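Conjugal transfer protein TRWB (Escherichia coli, PDB 1E9R) probably acts as a ring-shaped, helicase-like ATPase that couples the DNA to be transferred to the secretion machinery during bacterial conjugation. Local coordinates at residues K15-R19 and G20-V24; R122-Y125 and D126-R129; E145-S148 and Y149-L153; D216-P219 and E220-T223; E249-G252 and P253-P257. All coordinates share one frame; numbering follows the deposited sequence.

Interaction 1 (K15-R19 and G20-V24)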
loop_
_atom_site.group_PDB
_atom_site.type_symbol
_atom_site.label_atom_id
_atom_site.label_comp_id
_atom_site.label_asym_id
_atom_site.label_seq_id
_atom_site.Cartn_x
_atom_site.Cartn_y
_atom_site.Cartn_z
ATOM N N LYS B 15 7.443 -15.434 42.074
ATOM C CA LYS B 15 7.146 -16.608 42.872
ATOM C C LYS B 15 7.020 -17.837 41.991
ATOM O O LYS B 15 7.764 -18.801 42.165
ATOM C CB LYS B 15 5.840 -16.396 43.651
ATOM C CG LYS B 15 5.710 -17.204 44.947
ATOM C CD LYS B 15 4.345 -16.958 45.612
ATOM C CE LYS B 15 4.302 -17.429 47.071
ATOM N NZ LYS B 15 4.571 -18.888 47.221
ATOM N N ARG B 16 6.100 -17.788 41.029
ATOM C CA ARG B 16 5.848 -18.929 40.154
ATOM C C ARG B 16 5.751 -18.645 38.666
ATOM O O ARG B 16 5.088 -17.706 38.244
ATOM C CB ARG B 16 4.562 -19.616 40.593
ATOM C CG ARG B 16 4.026 -20.656 39.631
ATOM C CD ARG B 16 2.761 -21.267 40.212
ATOM N NE ARG B 16 3.096 -21.889 41.486
ATOM C CZ ARG B 16 2.355 -21.877 42.591
ATOM N NH1 ARG B 16 1.178 -21.261 42.630
ATOM N NH2 ARG B 16 2.812 -22.494 43.675
ATOM N N PHE B 17 6.406 -19.489 37.877
ATOM C CA PHE B 17 6.385 -19.367 36.427
ATOM C C PHE B 17 5.176 -20.146 35.934
ATOM O O PHE B 17 4.989 -21.298 36.312
ATOM C CB PHE B 17 7.666 -19.952 35.826
ATOM C CG PHE B 17 7.616 -20.123 34.336
ATOM C CD1 PHE B 17 7.013 -21.244 33.770
ATOM C CD2 PHE B 17 8.131 -19.146 33.489
ATOM C CE1 PHE B 17 6.922 -21.386 32.378
ATOM C CE2 PHE B 17 8.042 -19.281 32.103
ATOM C CZ PHE B 17 7.434 -20.406 31.550
ATOM N N LEU B 18 4.355 -19.523 35.094
ATOM C CA LEU B 18 3.160 -20.177 34.577
ATOM C C LEU B 18 3.295 -20.699 33.156
ATOM O O LEU B 18 3.177 -21.891 32.914
ATOM C CB LEU B 18 1.965 -19.225 34.650
ATOM C CG LEU B 18 1.455 -18.927 36.055
ATOM C CD1 LEU B 18 0.398 -17.829 36.034
ATOM C CD2 LEU B 18 0.891 -20.213 36.626
ATOM N N ARG B 19 3.535 -19.808 32.204
ATOM C CA ARG B 19 3.644 -20.226 30.806
ATOM C C ARG B 19 4.481 -19.264 29.977
ATOM O O ARG B 19 4.785 -18.154 30.413
ATOM C CB ARG B 19 2.239 -20.347 30.190
ATOM C CG ARG B 19 1.167 -19.613 30.983
ATOM C CD ARG B 19 0.387 -18.578 30.190
ATOM N NE ARG B 19 -0.537 -19.154 29.222
ATOM C CZ ARG B 19 -1.720 -18.627 28.892
ATOM N NH1 ARG B 19 -2.154 -17.505 29.458
ATOM N NH2 ARG B 19 -2.466 -19.219 27.970
ATOM N N GLY B 20 4.848 -19.691 28.774
ATOM C CA GLY B 20 5.636 -18.836 27.906
ATOM C C GLY B 20 7.108 -19.201 27.799
ATOM O O GLY B 20 7.491 -20.375 27.897
ATOM N N THR B 21 7.935 -18.182 27.595
ATOM C CA THR B 21 9.372 -18.359 27.453
ATOM C C THR B 21 10.094 -18.449 28.791
ATOM O O THR B 21 9.909 -17.610 29.674
ATOM C CB THR B 21 9.998 -17.196 26.639
ATOM O OG1 THR B 21 9.552 -17.276 25.282
ATOM C CG2 THR B 21 11.524 -17.264 26.674
ATOM N N ARG B 22 10.926 -19.474 28.932
ATOM C CA ARG B 22 11.687 -19.660 30.152
ATOM C C ARG B 22 13.099 -19.185 29.892
ATOM O O ARG B 22 13.674 -19.495 28.858
ATOM C CB ARG B 22 11.719 -21.136 30.537
ATOM C CG ARG B 22 10.368 -21.729 30.897
ATOM C CD ARG B 22 10.462 -23.236 31.006
ATOM N NE ARG B 22 10.786 -23.868 29.726
ATOM C CZ ARG B 22 11.228 -25.118 29.598
ATOM N NH1 ARG B 22 11.408 -25.875 30.674
ATOM N NH2 ARG B 22 11.477 -25.620 28.398
ATOM N N ILE B 23 13.656 -18.402 30.802
ATOM C CA ILE B 23 15.031 -17.971 30.623
ATOM C C ILE B 23 15.802 -18.638 31.745
ATOM O O ILE B 23 15.373 -18.658 32.895
ATOM C CB ILE B 23 15.193 -16.433 30.656
ATOM C CG1 ILE B 23 16.663 -16.077 30.393
ATOM C CG2 ILE B 23 14.674 -15.870 31.962
ATOM C CD1 ILE B 23 16.940 -14.590 30.214
ATOM N N VAL B 24 16.938 -19.207 31.381
ATOM C CA VAL B 24 17.772 -19.950 32.301
ATOM C C VAL B 24 19.185 -19.379 32.219
ATOM O O VAL B 24 19.465 -18.537 31.363
ATOM C CB VAL B 24 17.693 -21.454 31.889
ATOM C CG1 VAL B 24 19.025 -21.985 31.428
ATOM C CG2 VAL B 24 17.130 -22.251 33.001
#

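Interaction 2 (R122-Y125 and D126-R129)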
loop_
_atom_site.group_PDB
_atom_site.type_symbol
_atom_site.label_atom_id
_atom_site.label_comp_id
_atom_site.label_asym_id
_atom_site.label_seq_id
_atom_site.Cartn_x
_atom_site.Cartn_y
_atom_site.Cartn_z
ATOM N N ARG B 122 23.555 -32.926 -15.649
ATOM C CA ARG B 122 23.568 -34.384 -15.743
ATOM C C ARG B 122 22.414 -34.792 -16.657
ATOM O O ARG B 122 22.612 -35.482 -17.651
ATOM C CB ARG B 122 23.359 -35.043 -14.376
ATOM C CG ARG B 122 24.353 -34.674 -13.293
ATOM C CD ARG B 122 25.674 -35.372 -13.445
ATOM N NE ARG B 122 26.531 -35.124 -12.287
ATOM C CZ ARG B 122 26.362 -35.670 -11.084
ATOM N NH1 ARG B 122 25.357 -36.508 -10.864
ATOM N NH2 ARG B 122 27.212 -35.389 -10.102
ATOM N N ASN B 123 21.207 -34.355 -16.312
ATOM C CA ASN B 123 20.015 -34.675 -17.094
ATOM C C ASN B 123 19.438 -33.445 -17.782
ATOM O O ASN B 123 19.841 -32.315 -17.507
ATOM C CB ASN B 123 18.956 -35.292 -16.193
ATOM C CG ASN B 123 19.450 -36.534 -15.504
ATOM O OD1 ASN B 123 19.633 -37.568 -16.136
ATOM N ND2 ASN B 123 19.687 -36.439 -14.202
ATOM N N ASP B 124 18.482 -33.672 -18.671
ATOM C CA ASP B 124 17.868 -32.578 -19.404
ATOM C C ASP B 124 17.217 -31.546 -18.497
ATOM O O ASP B 124 17.251 -30.359 -18.788
ATOM C CB ASP B 124 16.828 -33.115 -20.388
ATOM C CG ASP B 124 16.239 -32.019 -21.270
ATOM O OD1 ASP B 124 17.019 -31.170 -21.771
ATOM O OD2 ASP B 124 15.000 -32.016 -21.469
ATOM N N TYR B 125 16.628 -31.986 -17.393
ATOM C CA TYR B 125 15.972 -31.045 -16.495
ATOM C C TYR B 125 16.945 -30.188 -15.680
ATOM O O TYR B 125 16.522 -29.279 -14.961
ATOM C CB TYR B 125 14.998 -31.788 -15.564
ATOM C CG TYR B 125 15.630 -32.526 -14.395
ATOM C CD1 TYR B 125 15.920 -31.862 -13.190
ATOM C CD2 TYR B 125 15.928 -33.894 -14.486
ATOM C CE1 TYR B 125 16.494 -32.549 -12.096
ATOM C CE2 TYR B 125 16.501 -34.589 -13.404
ATOM C CZ TYR B 125 16.782 -33.912 -12.213
ATOM O OH TYR B 125 17.359 -34.598 -11.160
ATOM N N ASP B 126 18.246 -30.459 -15.798
ATOM C CA ASP B 126 19.237 -29.682 -15.057
ATOM C C ASP B 126 19.499 -28.325 -15.678
ATOM O O ASP B 126 20.062 -27.449 -15.028
ATOM C CB ASP B 126 20.564 -30.426 -14.945
ATOM C CG ASP B 126 20.482 -31.610 -14.033
ATOM O OD1 ASP B 126 19.667 -31.569 -13.093
ATOM O OD2 ASP B 126 21.238 -32.577 -14.243
ATOM N N TRP B 127 19.108 -28.143 -16.936
ATOM C CA TRP B 127 19.335 -26.859 -17.579
ATOM C C TRP B 127 18.533 -25.755 -16.903
ATOM O O TRP B 127 19.082 -24.696 -16.581
ATOM C CB TRP B 127 18.995 -26.921 -19.067
ATOM C CG TRP B 127 19.963 -27.754 -19.866
ATOM C CD1 TRP B 127 19.725 -28.974 -20.422
ATOM C CD2 TRP B 127 21.327 -27.435 -20.176
ATOM N NE1 TRP B 127 20.851 -29.437 -21.059
ATOM C CE2 TRP B 127 21.849 -28.510 -20.921
ATOM C CE3 TRP B 127 22.157 -26.343 -19.893
ATOM C CZ2 TRP B 127 23.166 -28.527 -21.388
ATOM C CZ3 TRP B 127 23.468 -26.361 -20.359
ATOM C CH2 TRP B 127 23.957 -27.448 -21.098
ATOM N N GLN B 128 17.242 -25.989 -16.679
ATOM C CA GLN B 128 16.416 -24.981 -16.016
ATOM C C GLN B 128 16.809 -24.887 -14.541
ATOM O O GLN B 128 16.862 -23.811 -13.938
ATOM C CB GLN B 128 14.925 -25.326 -16.137
ATOM C CG GLN B 128 14.016 -24.442 -15.259
ATOM C CD GLN B 128 14.204 -22.901 -15.444
ATOM O OE1 GLN B 128 15.081 -22.430 -16.193
ATOM N NE2 GLN B 128 13.365 -22.122 -14.745
ATOM N N ARG B 129 17.096 -26.044 -13.978
ATOM C CA ARG B 129 17.494 -26.165 -12.598
ATOM C C ARG B 129 18.663 -25.235 -12.252
ATOM O O ARG B 129 18.629 -24.520 -11.254
ATOM C CB ARG B 129 17.871 -27.621 -12.358
ATOM C CG ARG B 129 17.988 -28.023 -10.935
ATOM C CD ARG B 129 18.230 -29.509 -10.854
ATOM N NE ARG B 129 18.569 -29.892 -9.491
ATOM C CZ ARG B 129 19.176 -31.023 -9.158
ATOM N NH1 ARG B 129 19.517 -31.898 -10.096
ATOM N NH2 ARG B 129 19.454 -31.265 -7.883
HETATM O O HOH W 1 20.171 -34.473 -12.473
HETATM O O HOH W 2 15.722 -27.746 -18.238
#

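Interaction 3 (E145-S148 and Y149-L153)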
loop_
_atom_site.group_PDB
_atom_site.type_symbol
_atom_site.label_atom_id
_atom_site.label_comp_id
_atom_site.label_asym_id
_atom_site.label_seq_id
_atom_site.Cartn_x
_atom_site.Cartn_y
_atom_site.Cartn_z
ATOM N N GLU B 145 10.044 -11.344 -14.242
ATOM C CA GLU B 145 9.541 -11.651 -15.576
ATOM C C GLU B 145 10.738 -11.611 -16.530
ATOM O O GLU B 145 10.928 -12.515 -17.347
ATOM C CB GLU B 145 8.485 -10.628 -16.010
ATOM C CG GLU B 145 7.868 -10.919 -17.378
ATOM C CD GLU B 145 7.184 -9.699 -18.015
ATOM O OE1 GLU B 145 7.119 -8.635 -17.348
ATOM O OE2 GLU B 145 6.714 -9.805 -19.182
ATOM N N TRP B 146 11.566 -10.575 -16.404
ATOM C CA TRP B 146 12.734 -10.448 -17.262
ATOM C C TRP B 146 13.706 -11.592 -17.047
ATOM O O TRP B 146 14.220 -12.168 -18.012
ATOM C CB TRP B 146 13.469 -9.141 -16.999
ATOM C CG TRP B 146 12.620 -7.947 -17.128
ATOM C CD1 TRP B 146 11.516 -7.801 -17.917
ATOM C CD2 TRP B 146 12.813 -6.695 -16.470
ATOM N NE1 TRP B 146 11.008 -6.534 -17.790
ATOM C CE2 TRP B 146 11.786 -5.833 -16.907
ATOM C CE3 TRP B 146 13.760 -6.216 -15.551
ATOM C CZ2 TRP B 146 11.673 -4.516 -16.454
ATOM C CZ3 TRP B 146 13.651 -4.908 -15.100
ATOM C CH2 TRP B 146 12.612 -4.071 -15.552
ATOM N N ALA B 147 13.969 -11.908 -15.778
ATOM C CA ALA B 147 14.897 -12.987 -15.438
ATOM C C ALA B 147 14.389 -14.252 -16.101
ATOM O O ALA B 147 15.159 -15.080 -16.572
ATOM C CB ALA B 147 14.967 -13.171 -13.917
ATOM N N SER B 148 13.071 -14.378 -16.143
ATOM C CA SER B 148 12.426 -15.526 -16.747
ATOM C C SER B 148 12.835 -15.650 -18.212
ATOM O O SER B 148 13.171 -16.738 -18.680
ATOM C CB SER B 148 10.917 -15.371 -16.627
ATOM O OG SER B 148 10.243 -16.344 -17.401
ATOM N N TYR B 149 12.795 -14.533 -18.932
ATOM C CA TYR B 149 13.174 -14.506 -20.341
ATOM C C TYR B 149 14.665 -14.807 -20.424
ATOM O O TYR B 149 15.122 -15.470 -21.359
ATOM C CB TYR B 149 12.893 -13.124 -20.939
ATOM C CG TYR B 149 11.431 -12.735 -20.961
ATOM C CD1 TYR B 149 10.448 -13.659 -21.295
ATOM C CD2 TYR B 149 11.030 -11.435 -20.650
ATOM C CE1 TYR B 149 9.099 -13.305 -21.319
ATOM C CE2 TYR B 149 9.685 -11.069 -20.672
ATOM C CZ TYR B 149 8.724 -12.011 -21.007
ATOM O OH TYR B 149 7.390 -11.662 -21.021
ATOM N N GLY B 150 15.414 -14.310 -19.440
ATOM C CA GLY B 150 16.849 -14.549 -19.390
ATOM C C GLY B 150 17.219 -16.020 -19.226
ATOM O O GLY B 150 18.165 -16.503 -19.850
ATOM N N ARG B 151 16.472 -16.740 -18.387
ATOM C CA ARG B 151 16.726 -18.155 -18.167
ATOM C C ARG B 151 16.389 -18.917 -19.429
ATOM O O ARG B 151 17.060 -19.894 -19.760
ATOM C CB ARG B 151 15.898 -18.679 -16.991
ATOM C CG ARG B 151 16.128 -17.878 -15.727
ATOM C CD ARG B 151 15.800 -18.613 -14.441
ATOM N NE ARG B 151 15.855 -17.675 -13.322
ATOM C CZ ARG B 151 14.813 -16.963 -12.912
ATOM N NH1 ARG B 151 13.644 -17.110 -13.519
ATOM N NH2 ARG B 151 14.944 -16.074 -11.933
ATOM N N LEU B 152 15.345 -18.472 -20.131
ATOM C CA LEU B 152 14.931 -19.094 -21.391
ATOM C C LEU B 152 16.072 -18.941 -22.399
ATOM O O LEU B 152 16.503 -19.912 -23.012
ATOM C CB LEU B 152 13.675 -18.422 -21.956
ATOM C CG LEU B 152 13.362 -18.868 -23.392
ATOM C CD1 LEU B 152 12.986 -20.346 -23.415
ATOM C CD2 LEU B 152 12.241 -18.028 -23.962
ATOM N N LEU B 153 16.554 -17.711 -22.565
ATOM C CA LEU B 153 17.651 -17.447 -23.482
ATOM C C LEU B 153 18.899 -18.203 -23.029
ATOM O O LEU B 153 19.634 -18.758 -23.850
ATOM C CB LEU B 153 17.943 -15.947 -23.543
ATOM C CG LEU B 153 19.135 -15.528 -24.413
ATOM C CD1 LEU B 153 18.964 -16.055 -25.809
ATOM C CD2 LEU B 153 19.248 -14.024 -24.445
#

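Interaction 4 (D216-P219 and E220-T223)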
loop_
_atom_site.group_PDB
_atom_site.type_symbol
_atom_site.label_atom_id
_atom_site.label_comp_id
_atom_site.label_asym_id
_atom_site.label_seq_id
_atom_site.Cartn_x
_atom_site.Cartn_y
_atom_site.Cartn_z
ATOM N N ASP B 216 24.082 -8.751 -17.054
ATOM C CA ASP B 216 24.353 -8.450 -15.654
ATOM C C ASP B 216 24.841 -9.653 -14.877
ATOM O O ASP B 216 25.707 -9.525 -14.017
ATOM C CB ASP B 216 23.101 -7.905 -14.947
ATOM C CG ASP B 216 22.675 -6.538 -15.463
ATOM O OD1 ASP B 216 23.562 -5.710 -15.777
ATOM O OD2 ASP B 216 21.451 -6.277 -15.538
ATOM N N LYS B 217 24.292 -10.820 -15.184
ATOM C CA LYS B 217 24.652 -12.029 -14.455
ATOM C C LYS B 217 25.892 -12.793 -14.903
ATOM O O LYS B 217 26.686 -13.233 -14.071
ATOM C CB LYS B 217 23.462 -13.000 -14.430
ATOM C CG LYS B 217 22.164 -12.384 -13.955
ATOM C CD LYS B 217 22.314 -11.719 -12.611
ATOM C CE LYS B 217 21.098 -10.878 -12.283
ATOM N NZ LYS B 217 21.322 -10.048 -11.069
ATOM N N LEU B 218 26.066 -12.937 -16.209
ATOM C CA LEU B 218 27.169 -13.715 -16.750
ATOM C C LEU B 218 28.621 -13.260 -16.636
ATOM O O LEU B 218 29.510 -14.097 -16.478
ATOM C CB LEU B 218 26.879 -14.033 -18.210
ATOM C CG LEU B 218 25.655 -14.925 -18.416
ATOM C CD1 LEU B 218 25.441 -15.203 -19.903
ATOM C CD2 LEU B 218 25.855 -16.220 -17.658
ATOM N N PRO B 219 28.891 -11.947 -16.714
ATOM C CA PRO B 219 30.279 -11.459 -16.620
ATOM C C PRO B 219 31.297 -12.290 -15.805
ATOM O O PRO B 219 32.213 -12.885 -16.380
ATOM C CB PRO B 219 30.098 -10.041 -16.088
ATOM C CG PRO B 219 28.845 -9.604 -16.813
ATOM C CD PRO B 219 27.937 -10.823 -16.668
ATOM N N GLU B 220 31.138 -12.342 -14.483
ATOM C CA GLU B 220 32.059 -13.096 -13.632
ATOM C C GLU B 220 32.125 -14.593 -13.943
ATOM O O GLU B 220 33.108 -15.257 -13.627
ATOM C CB GLU B 220 31.699 -12.891 -12.167
ATOM C CG GLU B 220 31.843 -11.457 -11.698
ATOM C CD GLU B 220 33.214 -10.865 -12.011
ATOM O OE1 GLU B 220 34.234 -11.559 -11.797
ATOM O OE2 GLU B 220 33.274 -9.699 -12.458
ATOM N N HIS B 221 31.078 -15.126 -14.554
ATOM C CA HIS B 221 31.051 -16.538 -14.914
ATOM C C HIS B 221 32.000 -16.732 -16.086
ATOM O O HIS B 221 32.591 -17.801 -16.261
ATOM C CB HIS B 221 29.641 -16.950 -15.358
ATOM C CG HIS B 221 28.650 -17.051 -14.243
ATOM N ND1 HIS B 221 28.329 -18.247 -13.639
ATOM C CD2 HIS B 221 27.905 -16.105 -13.622
ATOM C CE1 HIS B 221 27.426 -18.037 -12.697
ATOM N NE2 HIS B 221 27.152 -16.746 -12.666
ATOM N N VAL B 222 32.124 -15.686 -16.895
ATOM C CA VAL B 222 32.966 -15.730 -18.077
ATOM C C VAL B 222 34.433 -15.652 -17.699
ATOM O O VAL B 222 35.251 -16.416 -18.203
ATOM C CB VAL B 222 32.634 -14.562 -19.051
ATOM C CG1 VAL B 222 33.527 -14.646 -20.278
ATOM C CG2 VAL B 222 31.168 -14.613 -19.470
ATOM N N THR B 223 34.752 -14.724 -16.805
ATOM C CA THR B 223 36.118 -14.516 -16.357
ATOM C C THR B 223 36.586 -15.561 -15.344
ATOM O O THR B 223 37.767 -15.620 -15.005
ATOM C CB THR B 223 36.267 -13.117 -15.744
ATOM O OG1 THR B 223 35.475 -13.023 -14.552
ATOM C CG2 THR B 223 35.804 -12.062 -16.743
HETATM O O HOH W 3 28.535 -11.674 -12.935
#

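Interaction 5 (E249-G252 and P253-P257)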
loop_
_atom_site.group_PDB
_atom_site.type_symbol
_atom_site.label_atom_id
_atom_site.label_comp_id
_atom_site.label_asym_id
_atom_site.label_seq_id
_atom_site.Cartn_x
_atom_site.Cartn_y
_atom_site.Cartn_z
ATOM N N GLU B 249 36.436 -8.289 -0.225
ATOM C CA GLU B 249 35.267 -7.432 -0.121
ATOM C C GLU B 249 35.122 -6.202 -1.001
ATOM O O GLU B 249 33.998 -5.734 -1.198
ATOM C CB GLU B 249 35.018 -7.050 1.337
ATOM C CG GLU B 249 36.151 -6.354 2.045
ATOM C CD GLU B 249 35.807 -6.103 3.508
ATOM O OE1 GLU B 249 34.714 -6.549 3.946
ATOM O OE2 GLU B 249 36.622 -5.467 4.217
ATOM N N ASP B 250 36.211 -5.661 -1.535
ATOM C CA ASP B 250 36.047 -4.501 -2.401
ATOM C C ASP B 250 35.406 -4.960 -3.718
ATOM O O ASP B 250 35.049 -4.148 -4.568
ATOM C CB ASP B 250 37.388 -3.801 -2.661
ATOM C CG ASP B 250 38.428 -4.718 -3.275
ATOM O OD1 ASP B 250 38.231 -5.952 -3.282
ATOM O OD2 ASP B 250 39.460 -4.196 -3.747
ATOM N N MET B 251 35.242 -6.273 -3.860
ATOM C CA MET B 251 34.651 -6.865 -5.058
ATOM C C MET B 251 33.382 -7.650 -4.764
ATOM O O MET B 251 32.974 -8.496 -5.560
ATOM C CB MET B 251 35.634 -7.818 -5.719
ATOM C CG MET B 251 36.934 -7.192 -6.125
ATOM S SD MET B 251 37.403 -7.910 -7.680
ATOM C CE MET B 251 37.599 -9.613 -7.198
ATOM N N GLY B 252 32.771 -7.385 -3.617
ATOM C CA GLY B 252 31.559 -8.092 -3.255
ATOM C C GLY B 252 30.434 -7.864 -4.243
ATOM O O GLY B 252 29.889 -8.811 -4.802
ATOM N N PRO B 253 30.068 -6.609 -4.489
ATOM C CA PRO B 253 28.988 -6.317 -5.430
ATOM C C PRO B 253 29.143 -6.992 -6.780
ATOM O O PRO B 253 28.196 -7.561 -7.308
ATOM C CB PRO B 253 29.020 -4.792 -5.529
ATOM C CG PRO B 253 30.447 -4.453 -5.193
ATOM C CD PRO B 253 30.718 -5.368 -4.039
ATOM N N ALA B 254 30.337 -6.925 -7.344
ATOM C CA ALA B 254 30.586 -7.535 -8.640
ATOM C C ALA B 254 30.422 -9.053 -8.610
ATOM O O ALA B 254 29.984 -9.662 -9.591
ATOM C CB ALA B 254 31.990 -7.170 -9.114
ATOM N N LEU B 255 30.771 -9.659 -7.478
ATOM C CA LEU B 255 30.699 -11.104 -7.335
ATOM C C LEU B 255 29.379 -11.630 -6.799
ATOM O O LEU B 255 29.151 -12.832 -6.796
ATOM C CB LEU B 255 31.847 -11.593 -6.444
ATOM C CG LEU B 255 33.229 -11.582 -7.102
ATOM C CD1 LEU B 255 34.314 -11.852 -6.077
ATOM C CD2 LEU B 255 33.258 -12.630 -8.208
ATOM N N ARG B 256 28.510 -10.735 -6.351
ATOM C CA ARG B 256 27.211 -11.123 -5.798
ATOM C C ARG B 256 26.473 -12.201 -6.615
ATOM O O ARG B 256 26.059 -13.230 -6.073
ATOM C CB ARG B 256 26.337 -9.878 -5.639
ATOM C CG ARG B 256 25.127 -10.068 -4.772
ATOM C CD ARG B 256 24.430 -8.744 -4.571
ATOM N NE ARG B 256 23.332 -8.838 -3.609
ATOM C CZ ARG B 256 22.042 -8.669 -3.905
ATOM N NH1 ARG B 256 21.673 -8.394 -5.156
ATOM N NH2 ARG B 256 21.116 -8.774 -2.948
ATOM N N PRO B 257 26.287 -11.987 -7.929
ATOM C CA PRO B 257 25.584 -13.037 -8.677
ATOM C C PRO B 257 26.294 -14.400 -8.786
ATOM O O PRO B 257 25.640 -15.444 -8.774
ATOM C CB PRO B 257 25.326 -12.383 -10.043
ATOM C CG PRO B 257 26.345 -11.325 -10.135
ATOM C CD PRO B 257 26.417 -10.770 -8.742
#

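Interaction 1 (K15-R19 and G20-V24)
The corner where the chain leaves strand 16-18, an outer strand of a small antiparallel sheet, and heads for strand 23-24 of the large mixed sheet is filled by the ring of Phe17 reaching across to Arg22. The ring's outer end does the touching: Phe17 CZ lies 3.3 Å from Arg22 CG, an oblique approach in which the two side chains run roughly at right angles. Only the methylene part of Arg22 is used, since a long aliphatic stem suits an aromatic neighbour while its charged end continues past. Phe17 has CG anti to the backbone N (chi1 168°), which swings the ring out over the bend. There its rim meets two carbonyls, with Phe17 CE2 3.5 Å from Thr21 O and Phe17 CZ 3.7 Å from Gly20 O, the latter in the plane of the ring, where the slightly positive C-H edge suits an oxygen. Gly20 makes the turn itself possible: its phi is positive (104°), easy for a residue without CB. Arg19 points the other way, its guanidinium bonded to Arg390 O and Glu396 of the second subunit and to Glu364 of its own chain, while Thr21 OG1 bonds to Leu360 O. Leu18 and Arg19 both face Glu364 on the adjacent strand, a classic beta bulge whose second residue is also the corner between the two sheets.

Interaction 2 (R122-Y125 and D126-R129)
This is a local side-chain-to-backbone contact at the start of helix 126-134, where Asp126 reaches back to two amides of the preceding loop. Its CG stands anti to the carbonyl carbon (chi1 -70°), beside the backbone N, which turns the carboxylate toward them. Asp126 OD2 accepts from Arg122 N at 2.7 Å, through its anti lone pair, and also from Asn123 N at 2.7 Å, which comes from above the carboxylate plane. Arg232 and a bridging water also bond this oxygen, and a short acid suits a buried place with so many donors. The other oxygen is used by the helix: Arg129 NH1 forms a salt bridge to Asp126 OD1 at 3.0 Å, with the acceptor in the guanidinium plane, while Arg129 NH2 bonds to Thr268 O. That same OD1 sits over one face of the Tyr125 ring, 3.5 Å from CE1. Tyr125 and Arg129 run side by side with their planes 19° apart, and the tyrosine hydroxyl bonds to Asp250 of the second subunit. Trp127 brings CD1 to 3.3 Å from Asp124 O, at the indole edge. Asp126 N closes the loop on Asn123 O at 3.0 Å, a type I beta turn leading straight into a helix.

Interaction 3 (E145-S148 and Y149-L153)
Tyr149 lies back along its own helix toward Glu145, one turn earlier. Its CB starts 3.4 Å from Trp146 O. With CG anti to the carbonyl carbon (chi1 -64°), the ring then slides over the backbone, so that Glu145 O sits above one face, 3.5 Å from Tyr149 CD2. Further out, CE2 passes the Glu145 stem, 3.8 Å from its CG. At the tip, Tyr149 OH donates to Glu145 OE2 at 2.7 Å, approaching on the anti side of the carboxylate. Both residues belong to helix 141-163, and this is an i to i+4 pair, in step with the backbone bond Tyr149 N to Glu145 O at 3.2 Å. Glu145 suits the site because its chain is extended beyond CG, long enough to carry the acid to the phenol. The Tyr149 ring also meets Phe212 of the second subunit. On another side of the helix, Arg151 lays its guanidinium over Ala147, whose small CB lets NH2 approach to 3.5 Å, while Arg151 NE bonds to Val135 O and NH1 pairs with Glu144.

Interaction 4 (D216-P219 and E220-T223)
Leu218 O is gripped by two backbone amides, His221 N at 2.7 Å and Val222 N at 3.1 Å. It stands at the junction where helix 201-217 passes into the short helix 219-223, and the mixture of i+3 and i+4 bonds marks a tight, irregular turn. Val222 N comes in almost in line with the Leu218 carbonyl, whereas His221 N lies above its plane. Pro219 O is shared in the same way, accepting from Val222 N at 2.8 Å and from Thr223 N at 3.2 Å. Proline suits the start of a helix, where a nitrogen without hydrogen leaves no helical bond unmade, and its ring limits phi. His221, its CG anti to the carbonyl carbon (chi1 -73°), lays its imidazole back so that CD2 lies 3.2 Å from Lys217 O at the ring edge; the buried ring also packs on helix 252-269. Leu218 packs on Phe173 and Val134. The polar ends find partners further off, Lys217 NZ at Glu292 and Glu220 OE1 at Tyr108. Where direct helical bonding lapses, a water takes over: it donates to Lys217 O at 2.7 Å and accepts from Glu220 N at 3.1 Å.

Interaction 5 (E249-G252 and P253-P257)
Met251 and Leu255 meet across the first turn of helix 252-269, which follows strand 243-247 of the large sheet. The sound bond between them is Leu255 N to Met251 O, 3.1 Å long, its donor tilted 24° from the carbonyl plane. Leu255 N also leans weakly on Gly252 O at 2.9 Å. The same oxygen takes a second weak bond, from Arg256 N at 2.8 Å, bent to an N-H...O angle of 121°. Arg256 N divides its hydrogen, with a weak hydrogen bond to Pro253 O at 3.3 Å. Gly252 N, at the first residue of the helix, bonds back to Glu249 O at 3.2 Å, an i to i+3 bond of the 3-10 turn. Pro253 suits the first turn, where no earlier carbonyl of the helix awaits its nitrogen; Pro257, one turn on, likewise brings no hydrogen, and the helix kinks there. Met251, at the N-cap position, offers no polar side-chain cap. Its flexible thioether bends instead at chi2 and chi3, placing CE 4.1 Å from Leu255 CD1, an apolar pairing. The charged ends look elsewhere: Asp250 OD2 to Arg248 and to Ser272 of the third subunit, Arg256 NE to Ser290 O. The arrangement is that of a helix N-terminus with proline in its first turn, joined by a short 3-10 segment to a sheet strand of the P-loop NTPase-type domain.

How the interactions relate
Interactions 2 to 5 lie together, about 12 to 27 Å apart between centres, with interaction 5 nearest the chain's centre; interaction 1 lies on the far side, about 46 to 54 Å from them, centre to centre. Interactions 4 and 5 touch, Glu220 CG lying 3.3 Å from Ala254 O and Lys217 CD 4.0 Å from Pro257 CB. Each lies near bound sulfate, probably from the crystallisation liquor: the side chain of Pro253 is about 5 Å away and that of Lys217 about 6 Å. Interactions 2 and 3 join through Gln128 OE1 and Arg151 CB, 3.9 Å apart. Interactions 1, 2 and 3 reach the second subunit, and 3 and 5 the third, consistent with a hexameric ring.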